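Local coordinates for protein KLLA0E08119p (Kluyveromyces lactis, PDB 3VA7) that probably carboxylates urea with bicarbonate, ATP and biotin to give urea-1-carboxylate, as the urea carboxylase part of a larger urea-degrading enzyme, at residues V266-P271 with E365-A370; E325-E330 with R394-V399; H236-M241 with R255-Q260. All coordinates share one frame; numbering follows the deposited sequence.

Interaction 1: V266-P271 with E365-A370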
ATOM      1  N   VAL A 266      -1.307  12.857  28.285  1.00 43.47           N
ATOM      2  CA  VAL A 266      -1.684  11.695  27.453  1.00 42.43           C
ATOM      3  C   VAL A 266      -2.995  11.082  27.887  1.00 42.06           C
ATOM      4  O   VAL A 266      -3.781  10.670  27.025  1.00 42.64           O
ATOM      5  CB  VAL A 266      -0.582  10.566  27.256  1.00 42.50           C
ATOM      6  CG1 VAL A 266       0.820  11.059  27.520  1.00 43.39           C
ATOM      7  CG2 VAL A 266      -0.830   9.397  28.118  1.00 41.92           C
ATOM      8  N   ILE A 267      -3.243  11.033  29.202  1.00 40.80           N
ATOM      9  CA  ILE A 267      -4.545  10.603  29.714  1.00 39.55           C
ATOM     10  C   ILE A 267      -5.108  11.551  30.765  1.00 39.57           C
ATOM     11  O   ILE A 267      -4.405  11.967  31.703  1.00 39.62           O
ATOM     12  CB  ILE A 267      -4.522   9.134  30.278  1.00 40.29           C
ATOM     13  CG1 ILE A 267      -4.605   8.123  29.145  1.00 40.86           C
ATOM     14  CG2 ILE A 267      -5.660   8.834  31.268  1.00 36.97           C
ATOM     15  CD1 ILE A 267      -3.342   7.342  28.985  1.00 42.11           C
ATOM     16  N   GLU A 268      -6.401  11.862  30.622  1.00 38.94           N
ATOM     17  CA  GLU A 268      -7.093  12.702  31.594  1.00 38.01           C
ATOM     18  C   GLU A 268      -8.372  12.048  32.063  1.00 38.04           C
ATOM     19  O   GLU A 268      -8.924  11.201  31.375  1.00 38.07           O
ATOM     20  CB  GLU A 268      -7.365  14.092  31.016  1.00 37.54           C
ATOM     21  CG  GLU A 268      -6.212  14.675  30.191  1.00 36.00           C
ATOM     22  CD  GLU A 268      -6.310  14.377  28.675  1.00 36.93           C
ATOM     23  OE1 GLU A 268      -7.261  13.708  28.204  1.00 36.74           O
ATOM     24  OE2 GLU A 268      -5.423  14.837  27.930  1.00 40.31           O
ATOM     25  N   GLU A 269      -8.836  12.456  33.237  1.00 38.51           N
ATOM     26  CA  GLU A 269     -10.043  11.900  33.856  1.00 38.95           C
ATOM     27  C   GLU A 269     -10.834  12.897  34.758  1.00 39.23           C
ATOM     28  O   GLU A 269     -10.303  13.890  35.267  1.00 38.43           O
ATOM     29  CB  GLU A 269      -9.680  10.664  34.696  1.00 38.80           C
ATOM     30  CG  GLU A 269      -8.956  10.981  36.013  1.00 36.95           C
ATOM     31  CD  GLU A 269      -8.711   9.705  36.831  1.00 36.97           C
ATOM     32  OE1 GLU A 269      -7.508   9.407  37.207  1.00 30.91           O
ATOM     33  OE2 GLU A 269      -9.744   9.014  37.077  1.00 31.32           O
ATOM     34  N   THR A 270     -12.096  12.561  34.971  1.00 39.43           N
ATOM     35  CA  THR A 270     -12.998  13.321  35.786  1.00 40.18           C
ATOM     36  C   THR A 270     -14.015  12.328  36.362  1.00 41.11           C
ATOM     37  O   THR A 270     -14.384  11.340  35.693  1.00 40.45           O
ATOM     38  CB  THR A 270     -13.668  14.494  34.966  1.00 39.54           C
ATOM     39  OG1 THR A 270     -14.134  15.509  35.855  1.00 40.08           O
ATOM     40  CG2 THR A 270     -14.847  14.037  34.124  1.00 40.79           C
ATOM     41  N   PRO A 271     -14.430  12.544  37.624  1.00 42.47           N
ATOM     42  CA  PRO A 271     -13.898  13.513  38.617  1.00 43.13           C
ATOM     43  C   PRO A 271     -12.487  13.178  38.963  1.00 43.65           C
ATOM     44  O   PRO A 271     -12.048  12.091  38.683  1.00 43.95           O
ATOM     45  CB  PRO A 271     -14.767  13.281  39.865  1.00 42.98           C
ATOM     46  CG  PRO A 271     -16.070  12.695  39.348  1.00 43.29           C
ATOM     47  CD  PRO A 271     -15.679  11.898  38.079  1.00 42.85           C
ATOM     48  N   GLU A 365     -10.300  10.026  28.983  1.00 32.49           N
ATOM     49  CA  GLU A 365      -9.882  10.367  27.631  1.00 32.68           C
ATOM     50  C   GLU A 365      -8.445   9.893  27.441  1.00 32.81           C
ATOM     51  O   GLU A 365      -7.621  10.085  28.324  1.00 33.54           O
ATOM     52  CB  GLU A 365      -9.935  11.888  27.396  1.00 31.79           C
ATOM     53  CG  GLU A 365      -9.301  12.286  26.089  1.00 33.24           C
ATOM     54  CD  GLU A 365      -9.418  13.764  25.764  1.00 36.20           C
ATOM     55  OE1 GLU A 365     -10.321  14.120  24.975  1.00 36.98           O
ATOM     56  OE2 GLU A 365      -8.600  14.564  26.265  1.00 34.37           O
ATOM     57  N   ALA A 366      -8.155   9.282  26.298  1.00 32.44           N
ATOM     58  CA  ALA A 366      -6.789   8.922  25.929  1.00 32.39           C
ATOM     59  C   ALA A 366      -6.475   9.611  24.604  1.00 32.53           C
ATOM     60  O   ALA A 366      -7.334   9.717  23.702  1.00 32.03           O
ATOM     61  CB  ALA A 366      -6.641   7.375  25.791  1.00 31.36           C
ATOM     62  N   ARG A 367      -5.250  10.086  24.471  1.00 32.83           N
ATOM     63  CA  ARG A 367      -4.905  10.825  23.275  1.00 33.21           C
ATOM     64  C   ARG A 367      -4.098   9.964  22.309  1.00 33.46           C
ATOM     65  O   ARG A 367      -2.914   9.679  22.560  1.00 33.33           O
ATOM     66  CB  ARG A 367      -4.080  12.035  23.672  1.00 33.26           C
ATOM     67  CG  ARG A 367      -4.664  12.941  24.736  1.00 34.02           C
ATOM     68  CD  ARG A 367      -4.024  14.337  24.541  1.00 34.25           C
ATOM     69  NE  ARG A 367      -4.455  15.334  25.508  1.00 32.70           N
ATOM     70  CZ  ARG A 367      -3.925  16.552  25.585  1.00 35.45           C
ATOM     71  NH1 ARG A 367      -2.961  16.915  24.753  1.00 34.34           N
ATOM     72  NH2 ARG A 367      -4.348  17.407  26.494  1.00 36.90           N
ATOM     73  N   LEU A 368      -4.718   9.562  21.207  1.00 33.80           N
ATOM     74  CA  LEU A 368      -4.021   8.818  20.164  1.00 34.62           C
ATOM     75  C   LEU A 368      -3.195   9.739  19.300  1.00 35.93           C
ATOM     76  O   LEU A 368      -3.748  10.576  18.586  1.00 35.70           O
ATOM     77  CB  LEU A 368      -4.996   8.037  19.276  1.00 34.60           C
ATOM     78  CG  LEU A 368      -4.425   6.967  18.301  1.00 33.30           C
ATOM     79  CD1 LEU A 368      -4.068   5.650  19.018  1.00 27.95           C
ATOM     80  CD2 LEU A 368      -5.405   6.688  17.134  1.00 29.23           C
ATOM     81  N   TYR A 369      -1.875   9.557  19.368  1.00 37.50           N
ATOM     82  CA  TYR A 369      -0.882  10.306  18.577  1.00 38.46           C
ATOM     83  C   TYR A 369      -0.200   9.443  17.502  1.00 39.13           C
ATOM     84  O   TYR A 369       0.104   8.259  17.737  1.00 39.17           O
ATOM     85  CB  TYR A 369       0.220  10.857  19.496  1.00 38.75           C
ATOM     86  CG  TYR A 369      -0.188  12.039  20.361  1.00 40.71           C
ATOM     87  CD1 TYR A 369      -0.207  13.324  19.820  1.00 43.53           C
ATOM     88  CD2 TYR A 369      -0.501  11.886  21.714  1.00 39.42           C
ATOM     89  CE1 TYR A 369      -0.574  14.431  20.573  1.00 43.21           C
ATOM     90  CE2 TYR A 369      -0.863  12.982  22.484  1.00 41.03           C
ATOM     91  CZ  TYR A 369      -0.891  14.267  21.897  1.00 43.39           C
ATOM     92  OH  TYR A 369      -1.261  15.412  22.581  1.00 44.41           O
ATOM     93  N   ALA A 370       0.073  10.035  16.333  1.00 39.70           N
ATOM     94  CA  ALA A 370       0.960   9.438  15.335  1.00 39.36           C
ATOM     95  C   ALA A 370       2.390   9.640  15.808  1.00 40.77           C
ATOM     96  O   ALA A 370       3.080  10.594  15.418  1.00 40.85           O
ATOM     97  CB  ALA A 370       0.760  10.084  14.015  1.00 38.71           C
TER

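Interaction 2: E325-E330 with R394-V399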
ATOM      1  N   GLU A 325      -8.642  18.436  26.597  1.00 28.00           N
ATOM      2  CA  GLU A 325      -9.405  17.469  27.423  1.00 28.65           C
ATOM      3  C   GLU A 325     -10.842  17.801  27.748  1.00 29.01           C
ATOM      4  O   GLU A 325     -11.462  17.053  28.538  1.00 30.43           O
ATOM      5  CB  GLU A 325      -8.692  17.133  28.756  1.00 27.66           C
ATOM      6  CG  GLU A 325      -8.357  18.320  29.607  1.00 29.20           C
ATOM      7  CD  GLU A 325      -6.986  18.947  29.295  1.00 33.79           C
ATOM      8  OE1 GLU A 325      -6.547  18.932  28.128  1.00 33.13           O
ATOM      9  OE2 GLU A 325      -6.328  19.448  30.241  1.00 36.58           O
ATOM     10  N   HIS A 326     -11.367  18.900  27.207  1.00 28.34           N
ATOM     11  CA  HIS A 326     -12.722  19.364  27.564  1.00 27.63           C
ATOM     12  C   HIS A 326     -13.819  18.304  27.389  1.00 27.40           C
ATOM     13  O   HIS A 326     -14.856  18.370  28.076  1.00 28.32           O
ATOM     14  CB  HIS A 326     -13.124  20.647  26.784  1.00 27.36           C
ATOM     15  CG  HIS A 326     -13.561  20.380  25.371  1.00 25.72           C
ATOM     16  ND1 HIS A 326     -12.662  20.178  24.343  1.00 25.61           N
ATOM     17  CD2 HIS A 326     -14.795  20.256  24.823  1.00 25.64           C
ATOM     18  CE1 HIS A 326     -13.326  19.934  23.221  1.00 26.30           C
ATOM     19  NE2 HIS A 326     -14.620  19.972  23.483  1.00 27.17           N
ATOM     20  N   PRO A 327     -13.642  17.351  26.465  1.00 27.31           N
ATOM     21  CA  PRO A 327     -14.759  16.381  26.334  1.00 27.89           C
ATOM     22  C   PRO A 327     -15.072  15.523  27.544  1.00 28.22           C
ATOM     23  O   PRO A 327     -16.213  15.115  27.682  1.00 29.05           O
ATOM     24  CB  PRO A 327     -14.327  15.481  25.182  1.00 28.86           C
ATOM     25  CG  PRO A 327     -13.318  16.329  24.340  1.00 26.51           C
ATOM     26  CD  PRO A 327     -12.624  17.176  25.405  1.00 27.69           C
ATOM     27  N   ILE A 328     -14.145  15.279  28.459  1.00 28.63           N
ATOM     28  CA  ILE A 328     -14.552  14.429  29.596  1.00 29.77           C
ATOM     29  C   ILE A 328     -15.589  15.126  30.489  1.00 31.42           C
ATOM     30  O   ILE A 328     -16.592  14.509  30.954  1.00 32.05           O
ATOM     31  CB  ILE A 328     -13.377  13.852  30.399  1.00 29.39           C
ATOM     32  CG1 ILE A 328     -12.506  14.945  30.999  1.00 30.00           C
ATOM     33  CG2 ILE A 328     -12.541  12.939  29.518  1.00 29.13           C
ATOM     34  CD1 ILE A 328     -11.493  14.415  31.939  1.00 29.93           C
ATOM     35  N   THR A 329     -15.362  16.433  30.681  1.00 31.98           N
ATOM     36  CA  THR A 329     -16.305  17.326  31.348  1.00 31.76           C
ATOM     37  C   THR A 329     -17.689  17.259  30.677  1.00 31.28           C
ATOM     38  O   THR A 329     -18.750  17.181  31.363  1.00 31.30           O
ATOM     39  CB  THR A 329     -15.726  18.782  31.360  1.00 32.06           C
ATOM     40  OG1 THR A 329     -14.469  18.784  32.060  1.00 33.86           O
ATOM     41  CG2 THR A 329     -16.641  19.737  32.042  1.00 30.71           C
ATOM     42  N   GLU A 330     -17.691  17.271  29.347  1.00 31.10           N
ATOM     43  CA  GLU A 330     -18.974  17.189  28.591  1.00 31.58           C
ATOM     44  C   GLU A 330     -19.709  15.838  28.822  1.00 31.67           C
ATOM     45  O   GLU A 330     -20.929  15.760  28.745  1.00 30.12           O
ATOM     46  CB  GLU A 330     -18.771  17.456  27.088  1.00 31.18           C
ATOM     47  CG  GLU A 330     -18.328  18.876  26.761  1.00 30.77           C
ATOM     48  CD  GLU A 330     -18.227  19.178  25.259  1.00 33.33           C
ATOM     49  OE1 GLU A 330     -18.250  18.213  24.440  1.00 33.22           O
ATOM     50  OE2 GLU A 330     -18.142  20.391  24.884  1.00 33.59           O
ATOM     51  N   ARG A 394     -17.176   8.020  22.561  1.00 28.36           N
ATOM     52  CA  ARG A 394     -17.101   9.273  21.826  1.00 28.08           C
ATOM     53  C   ARG A 394     -15.664   9.351  21.349  1.00 27.82           C
ATOM     54  O   ARG A 394     -14.724   9.179  22.140  1.00 27.09           O
ATOM     55  CB  ARG A 394     -17.457  10.504  22.720  1.00 28.01           C
ATOM     56  CG  ARG A 394     -17.004  11.836  22.089  1.00 27.18           C
ATOM     57  CD  ARG A 394     -17.554  13.011  22.761  1.00 25.96           C
ATOM     58  NE  ARG A 394     -16.818  14.204  22.391  1.00 30.96           N
ATOM     59  CZ  ARG A 394     -17.106  15.416  22.856  1.00 33.81           C
ATOM     60  NH1 ARG A 394     -18.121  15.584  23.712  1.00 35.17           N
ATOM     61  NH2 ARG A 394     -16.397  16.462  22.470  1.00 32.61           N
ATOM     62  N   VAL A 395     -15.480   9.564  20.048  1.00 28.36           N
ATOM     63  CA  VAL A 395     -14.105   9.774  19.541  1.00 28.19           C
ATOM     64  C   VAL A 395     -14.034  11.047  18.762  1.00 27.98           C
ATOM     65  O   VAL A 395     -14.779  11.253  17.833  1.00 27.98           O
ATOM     66  CB  VAL A 395     -13.377   8.471  18.934  1.00 28.36           C
ATOM     67  CG1 VAL A 395     -14.261   7.204  19.028  1.00 26.55           C
ATOM     68  CG2 VAL A 395     -12.748   8.683  17.548  1.00 27.60           C
ATOM     69  N   ASP A 396     -13.199  11.959  19.219  1.00 27.92           N
ATOM     70  CA  ASP A 396     -13.061  13.203  18.500  1.00 27.77           C
ATOM     71  C   ASP A 396     -11.825  12.989  17.652  1.00 27.99           C
ATOM     72  O   ASP A 396     -10.705  12.719  18.156  1.00 28.48           O
ATOM     73  CB  ASP A 396     -12.968  14.400  19.449  1.00 26.98           C
ATOM     74  CG  ASP A 396     -14.244  14.602  20.311  1.00 28.75           C
ATOM     75  OD1 ASP A 396     -15.357  14.070  20.057  1.00 30.82           O
ATOM     76  OD2 ASP A 396     -14.151  15.339  21.290  1.00 29.89           O
ATOM     77  N   THR A 397     -12.030  13.018  16.358  1.00 27.63           N
ATOM     78  CA  THR A 397     -10.944  12.767  15.478  1.00 28.92           C
ATOM     79  C   THR A 397     -11.147  13.597  14.210  1.00 30.15           C
ATOM     80  O   THR A 397     -12.137  14.354  14.082  1.00 30.35           O
ATOM     81  CB  THR A 397     -10.849  11.235  15.151  1.00 29.48           C
ATOM     82  OG1 THR A 397      -9.644  10.963  14.402  1.00 30.30           O
ATOM     83  CG2 THR A 397     -12.135  10.740  14.373  1.00 25.46           C
ATOM     84  N   TRP A 398     -10.213  13.454  13.279  1.00 30.70           N
ATOM     85  CA  TRP A 398     -10.306  14.128  12.000  1.00 31.80           C
ATOM     86  C   TRP A 398      -9.764  13.185  10.930  1.00 32.67           C
ATOM     87  O   TRP A 398      -9.484  13.615   9.836  1.00 32.86           O
ATOM     88  CB  TRP A 398      -9.505  15.432  12.023  1.00 30.98           C
ATOM     89  CG  TRP A 398      -8.081  15.209  12.252  1.00 32.54           C
ATOM     90  CD1 TRP A 398      -7.456  14.874  13.454  1.00 33.84           C
ATOM     91  CD2 TRP A 398      -7.050  15.243  11.262  1.00 33.94           C
ATOM     92  NE1 TRP A 398      -6.087  14.725  13.250  1.00 32.03           N
ATOM     93  CE2 TRP A 398      -5.816  14.943  11.922  1.00 33.54           C
ATOM     94  CE3 TRP A 398      -7.044  15.494   9.880  1.00 33.93           C
ATOM     95  CZ2 TRP A 398      -4.599  14.883  11.231  1.00 38.45           C
ATOM     96  CZ3 TRP A 398      -5.836  15.443   9.187  1.00 37.70           C
ATOM     97  CH2 TRP A 398      -4.620  15.142   9.858  1.00 38.98           C
ATOM     98  N   VAL A 399      -9.643  11.892  11.251  1.00 33.44           N
ATOM     99  CA  VAL A 399      -9.017  10.936  10.340  1.00 33.29           C
ATOM    100  C   VAL A 399      -9.909   9.733  10.000  1.00 34.77           C
ATOM    101  O   VAL A 399     -10.856   9.391  10.734  1.00 35.29           O
ATOM    102  CB  VAL A 399      -7.673  10.470  10.887  1.00 33.57           C
ATOM    103  CG1 VAL A 399      -6.825  11.698  11.306  1.00 31.33           C
ATOM    104  CG2 VAL A 399      -7.861   9.458  12.023  1.00 29.31           C
TER

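Interaction 3: H236-M241 with R255-Q260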
ATOM      1  N   HIS A 236      -2.094  17.150  39.097  1.00 52.45           N
ATOM      2  CA  HIS A 236      -2.525  18.304  38.289  1.00 50.93           C
ATOM      3  C   HIS A 236      -4.056  18.279  38.244  1.00 49.40           C
ATOM      4  O   HIS A 236      -4.651  17.458  37.523  1.00 49.76           O
ATOM      5  CB  HIS A 236      -1.897  18.188  36.910  1.00 51.15           C
ATOM      6  CG  HIS A 236      -2.294  19.250  35.937  1.00 53.95           C
ATOM      7  ND1 HIS A 236      -1.362  20.062  35.316  1.00 57.65           N
ATOM      8  CD2 HIS A 236      -3.500  19.578  35.400  1.00 55.23           C
ATOM      9  CE1 HIS A 236      -1.982  20.869  34.468  1.00 57.60           C
ATOM     10  NE2 HIS A 236      -3.280  20.595  34.498  1.00 56.85           N
ATOM     11  N   VAL A 237      -4.699  19.116  39.061  1.00 46.28           N
ATOM     12  CA  VAL A 237      -6.145  19.125  39.096  1.00 43.81           C
ATOM     13  C   VAL A 237      -6.539  20.465  38.550  1.00 43.09           C
ATOM     14  O   VAL A 237      -6.030  21.489  39.003  1.00 44.22           O
ATOM     15  CB  VAL A 237      -6.703  18.932  40.484  1.00 43.39           C
ATOM     16  CG1 VAL A 237      -8.205  18.857  40.422  1.00 42.35           C
ATOM     17  CG2 VAL A 237      -6.148  17.654  41.114  1.00 44.10           C
ATOM     18  N   GLU A 238      -7.395  20.488  37.536  1.00 40.75           N
ATOM     19  CA  GLU A 238      -7.755  21.751  36.958  1.00 39.07           C
ATOM     20  C   GLU A 238      -9.259  21.909  37.032  1.00 38.53           C
ATOM     21  O   GLU A 238     -10.011  20.910  37.114  1.00 38.59           O
ATOM     22  CB  GLU A 238      -7.213  21.854  35.538  1.00 39.36           C
ATOM     23  CG  GLU A 238      -7.871  20.874  34.535  1.00 40.19           C
ATOM     24  CD  GLU A 238      -7.108  20.750  33.231  1.00 41.45           C
ATOM     25  OE1 GLU A 238      -5.934  21.205  33.125  1.00 41.92           O
ATOM     26  OE2 GLU A 238      -7.698  20.178  32.295  1.00 42.54           O
ATOM     27  N   ILE A 239      -9.703  23.160  37.030  1.00 37.23           N
ATOM     28  CA  ILE A 239     -11.112  23.450  37.065  1.00 36.48           C
ATOM     29  C   ILE A 239     -11.524  24.055  35.749  1.00 36.55           C
ATOM     30  O   ILE A 239     -10.900  24.978  35.255  1.00 37.34           O
ATOM     31  CB  ILE A 239     -11.485  24.386  38.235  1.00 36.49           C
ATOM     32  CG1 ILE A 239     -11.188  23.734  39.590  1.00 34.43           C
ATOM     33  CG2 ILE A 239     -13.007  24.775  38.171  1.00 36.93           C
ATOM     34  CD1 ILE A 239     -12.355  22.889  40.101  1.00 34.59           C
ATOM     35  N   GLN A 240     -12.570  23.517  35.162  1.00 36.45           N
ATOM     36  CA  GLN A 240     -13.124  24.094  33.949  1.00 36.33           C
ATOM     37  C   GLN A 240     -14.128  25.137  34.367  1.00 36.62           C
ATOM     38  O   GLN A 240     -15.104  24.827  35.076  1.00 36.75           O
ATOM     39  CB  GLN A 240     -13.838  23.025  33.128  1.00 36.12           C
ATOM     40  CG  GLN A 240     -14.665  23.572  32.009  1.00 35.70           C
ATOM     41  CD  GLN A 240     -13.811  24.050  30.856  1.00 36.41           C
ATOM     42  OE1 GLN A 240     -13.082  23.271  30.233  1.00 36.15           O
ATOM     43  NE2 GLN A 240     -13.863  25.338  30.593  1.00 33.21           N
ATOM     44  N   MET A 241     -13.919  26.368  33.915  1.00 37.01           N
ATOM     45  CA  MET A 241     -14.787  27.437  34.318  1.00 37.71           C
ATOM     46  C   MET A 241     -15.393  28.138  33.113  1.00 37.43           C
ATOM     47  O   MET A 241     -14.817  28.157  32.018  1.00 38.66           O
ATOM     48  CB  MET A 241     -14.029  28.358  35.291  1.00 38.65           C
ATOM     49  CG  MET A 241     -14.381  29.824  35.280  1.00 42.38           C
ATOM     50  SD  MET A 241     -13.038  30.761  34.532  1.00 53.11           S
ATOM     51  CE  MET A 241     -14.086  31.740  33.461  1.00 47.81           C
ATOM     52  N   ARG A 255     -10.799  18.236  36.549  1.00 37.81           N
ATOM     53  CA  ARG A 255     -10.233  17.158  35.795  1.00 37.03           C
ATOM     54  C   ARG A 255      -8.873  16.973  36.385  1.00 37.69           C
ATOM     55  O   ARG A 255      -8.225  17.940  36.780  1.00 37.07           O
ATOM     56  CB  ARG A 255     -10.111  17.521  34.308  1.00 35.66           C
ATOM     57  CG  ARG A 255     -11.432  17.867  33.674  1.00 35.07           C
ATOM     58  CD  ARG A 255     -11.322  18.226  32.195  1.00 34.91           C
ATOM     59  NE  ARG A 255     -10.660  19.497  31.924  1.00 31.65           N
ATOM     60  CZ  ARG A 255     -11.263  20.576  31.425  1.00 35.25           C
ATOM     61  NH1 ARG A 255     -12.572  20.566  31.115  1.00 34.63           N
ATOM     62  NH2 ARG A 255     -10.549  21.682  31.212  1.00 34.48           N
ATOM     63  N   ASP A 256      -8.446  15.715  36.437  1.00 38.88           N
ATOM     64  CA  ASP A 256      -7.094  15.360  36.763  1.00 39.64           C
ATOM     65  C   ASP A 256      -6.302  15.069  35.470  1.00 39.99           C
ATOM     66  O   ASP A 256      -6.722  14.288  34.628  1.00 39.82           O
ATOM     67  CB  ASP A 256      -7.162  14.151  37.649  1.00 40.46           C
ATOM     68  CG  ASP A 256      -5.850  13.760  38.180  1.00 43.77           C
ATOM     69  OD1 ASP A 256      -4.911  13.436  37.397  1.00 45.89           O
ATOM     70  OD2 ASP A 256      -5.769  13.765  39.415  1.00 50.36           O
ATOM     71  N   CYS A 257      -5.136  15.694  35.342  1.00 40.47           N
ATOM     72  CA  CYS A 257      -4.337  15.653  34.144  1.00 40.50           C
ATOM     73  C   CYS A 257      -2.918  15.331  34.524  1.00 40.64           C
ATOM     74  O   CYS A 257      -1.951  15.729  33.862  1.00 40.95           O
ATOM     75  CB  CYS A 257      -4.423  16.993  33.414  1.00 40.94           C
ATOM     76  SG  CYS A 257      -6.130  17.446  32.857  1.00 44.40           S
ATOM     77  N   SER A 258      -2.798  14.562  35.593  1.00 41.30           N
ATOM     78  CA  SER A 258      -1.498  14.113  36.100  1.00 41.37           C
ATOM     79  C   SER A 258      -0.682  13.245  35.125  1.00 42.44           C
ATOM     80  O   SER A 258       0.544  13.327  35.137  1.00 42.76           O
ATOM     81  CB  SER A 258      -1.688  13.396  37.434  1.00 41.14           C
ATOM     82  OG  SER A 258      -2.724  14.003  38.203  1.00 38.24           O
ATOM     83  N   LEU A 259      -1.329  12.427  34.278  1.00 43.19           N
ATOM     84  CA  LEU A 259      -0.562  11.476  33.449  1.00 43.67           C
ATOM     85  C   LEU A 259       0.080  12.168  32.252  1.00 43.79           C
ATOM     86  O   LEU A 259      -0.443  12.159  31.136  1.00 44.03           O
ATOM     87  CB  LEU A 259      -1.417  10.249  33.052  1.00 44.14           C
ATOM     88  CG  LEU A 259      -1.867   9.324  34.213  1.00 44.74           C
ATOM     89  CD1 LEU A 259      -2.907   8.310  33.797  1.00 43.24           C
ATOM     90  CD2 LEU A 259      -0.686   8.611  34.895  1.00 45.18           C
ATOM     91  N   GLN A 260       1.209  12.802  32.525  1.00 44.76           N
ATOM     92  CA  GLN A 260       1.944  13.618  31.566  1.00 45.89           C
ATOM     93  C   GLN A 260       3.348  13.024  31.342  1.00 46.69           C
ATOM     94  O   GLN A 260       3.964  12.509  32.264  1.00 46.90           O
ATOM     95  CB  GLN A 260       2.117  15.020  32.127  1.00 45.62           C
ATOM     96  CG  GLN A 260       0.846  15.848  32.270  1.00 47.34           C
ATOM     97  CD  GLN A 260       1.081  17.208  32.964  1.00 47.50           C
ATOM     98  OE1 GLN A 260       2.104  17.890  32.734  1.00 48.78           O
ATOM     99  NE2 GLN A 260       0.137  17.600  33.810  1.00 44.00           N
TER

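Interaction 1: V266-P271 with E365-A370
Arg367 and Glu268 meet beside the backbone seam between the two strands, and this is the dense end of the contact. Arg367 NE gives a hydrogen bond of 2.7 Å to Glu268 OE2 within a salt bridge; NH2 adds a weak one of 3.1 Å to the same oxygen. The two flat groups are turned 43° against each other, and OE2 stands at the edge of the guanidinium, somewhat tilted from its plane. Glu268 gets there by folding back: CG lies beside the backbone N (chi1 -41°), and a bend at the next torsion swings the carboxylate over toward the partner strand. On its far side Arg367 is held by Tyr369 OH, which takes a hydrogen bond from NH1 in the guanidinium plane, while NH2 also reaches Glu325. Glu365 sends its carboxylate to the same place, across that of Glu268.

Underneath runs an antiparallel pairing, Ile267 facing Ala366 as a non-hydrogen-bonded pair and Glu268 facing Glu365 as a hydrogen-bonded one. Arg367 N donates to Val266 O at 3.0 Å and Glu268 N to Glu365 O at 3.2 Å. The strands belong to the large antiparallel sheet of the biotin carboxylase domain, where strand 264-270 lies between strand 249-261 and strand 362-372.

The sheet face carrying Ile267 and Ala366 is much more loosely joined here. Ile267 CG1 comes no nearer than 4.0 Å to Ala366 CB, a light apolar touch, and Ile267 also leans on Leu259 of the other neighbouring strand. Past Glu268 the chain leaves the partner segment and runs on to a partly exposed end at Pro271.

Interaction 2: E325-E330 with R394-V399
Glu330 OE1 is gripped by two nitrogens of Arg394. Arg394 NH1 makes the stronger bond to Glu330 OE1, 2.7 Å and fairly straight at 163°, with the oxygen lying in the guanidinium plane; NH2 adds a weak one to the same oxygen at 3.2 Å. The carboxylate itself is turned 48° from that plane. Arg394 gets across from its strand by stretching out, with CG anti to the backbone N (chi1 164°) and the chain extended as far as NE.

A neighbouring edge of the guanidinium, through NE and NH2, is taken by Asp396, two residues along the same strand. Arg394 holds Asp396 side-on with two bonds: NE to OD1 at 2.8 Å and NH2 to OD2, also at 2.8 Å, both oxygens being met on the syn side. Bonds to carboxylates at two edges leave the flat group little freedom to rotate. Pro327 then covers one of its faces, CB sitting 3.5 Å above the plane and over the centre. The proline ring also reaches Asp396, Pro327 CG lying 3.3 Å from Asp396 OD2.

Beside this, His326 stands steeply to the guanidinium, its NE2 4.1 Å from Arg394 NH2. Its bonds lead away, ND1 to Gln323 O and NE2 to Arg45. Arg45, from helix 40-53, also bridges to Glu330 OE2, so a second arginine meets the same glutamate.

Glu330, Arg394 and Asp396 thus make a largely buried salt-bridge network tying helix 326-333 to strand 394-397, which pairs with strand 412-420 in the main sheet of the biotin carboxylase domain.

Interaction 3: H236-M241 with R255-Q260
Arg255, the residue most covered by this contact, lays its guanidinium between two acceptors of the facing strand, each at its edge and in its plane. Arg255 NE donates to Glu238 OE2 at 3.1 Å, on the anti lone pair, in a salt bridge whose two flat groups stand 86° apart. At the far end Arg255 NH1 and NH2 both clasp Gln240 OE1, at 2.9 Å and 3.1 Å; a bend midway along the chain, at CG-CD (chi3 -70°), turns the guanidinium to meet it. NH1 is further held by Thr329.

Glu238 has a second task: its OE1 accepts from His236 NE2 at 3.0 Å. OE1 lies in the plane of the imidazole, while the N-H meets it from above the carboxylate plane. The His236 ring in turn packs against Cys257, CD2 to CB 3.4 Å, and Gln260 comes up to its ND1.

Three backbone bonds join the strands, among them Cys257 N to His236 O at 2.8 Å. The two strands, 235-244 and 249-261, form a hairpin in the ATP-grasp part of the domain. Strand 299-307 flanks it beyond 235-244 and strand 264-270 beyond 249-261, while helix 277-293 packs on Val237 and Ile239.

All three contacts are largely buried in the biotin carboxylase domain, interaction 2 the least so, with Arg394 partly exposed. Interactions 1 and 3 are antiparallel strand pairs in the same sheet, neighbours through strands 249-261 and 264-270, which exchange backbone bonds such as Glu269 O with Asp256 N. Interaction 2 is different: a helix is tied to a strand by side chains alone, without backbone pairing. In the strand pairs the salt bridges across the contact lie on one face, beside backbone bonds, whereas in interaction 2 charged side chains and a proline carry the join. Segment 325-330 links the set, Glu325 bridging to Arg367 of interaction 1 and Thr329 bonding to Arg255 of interaction 3.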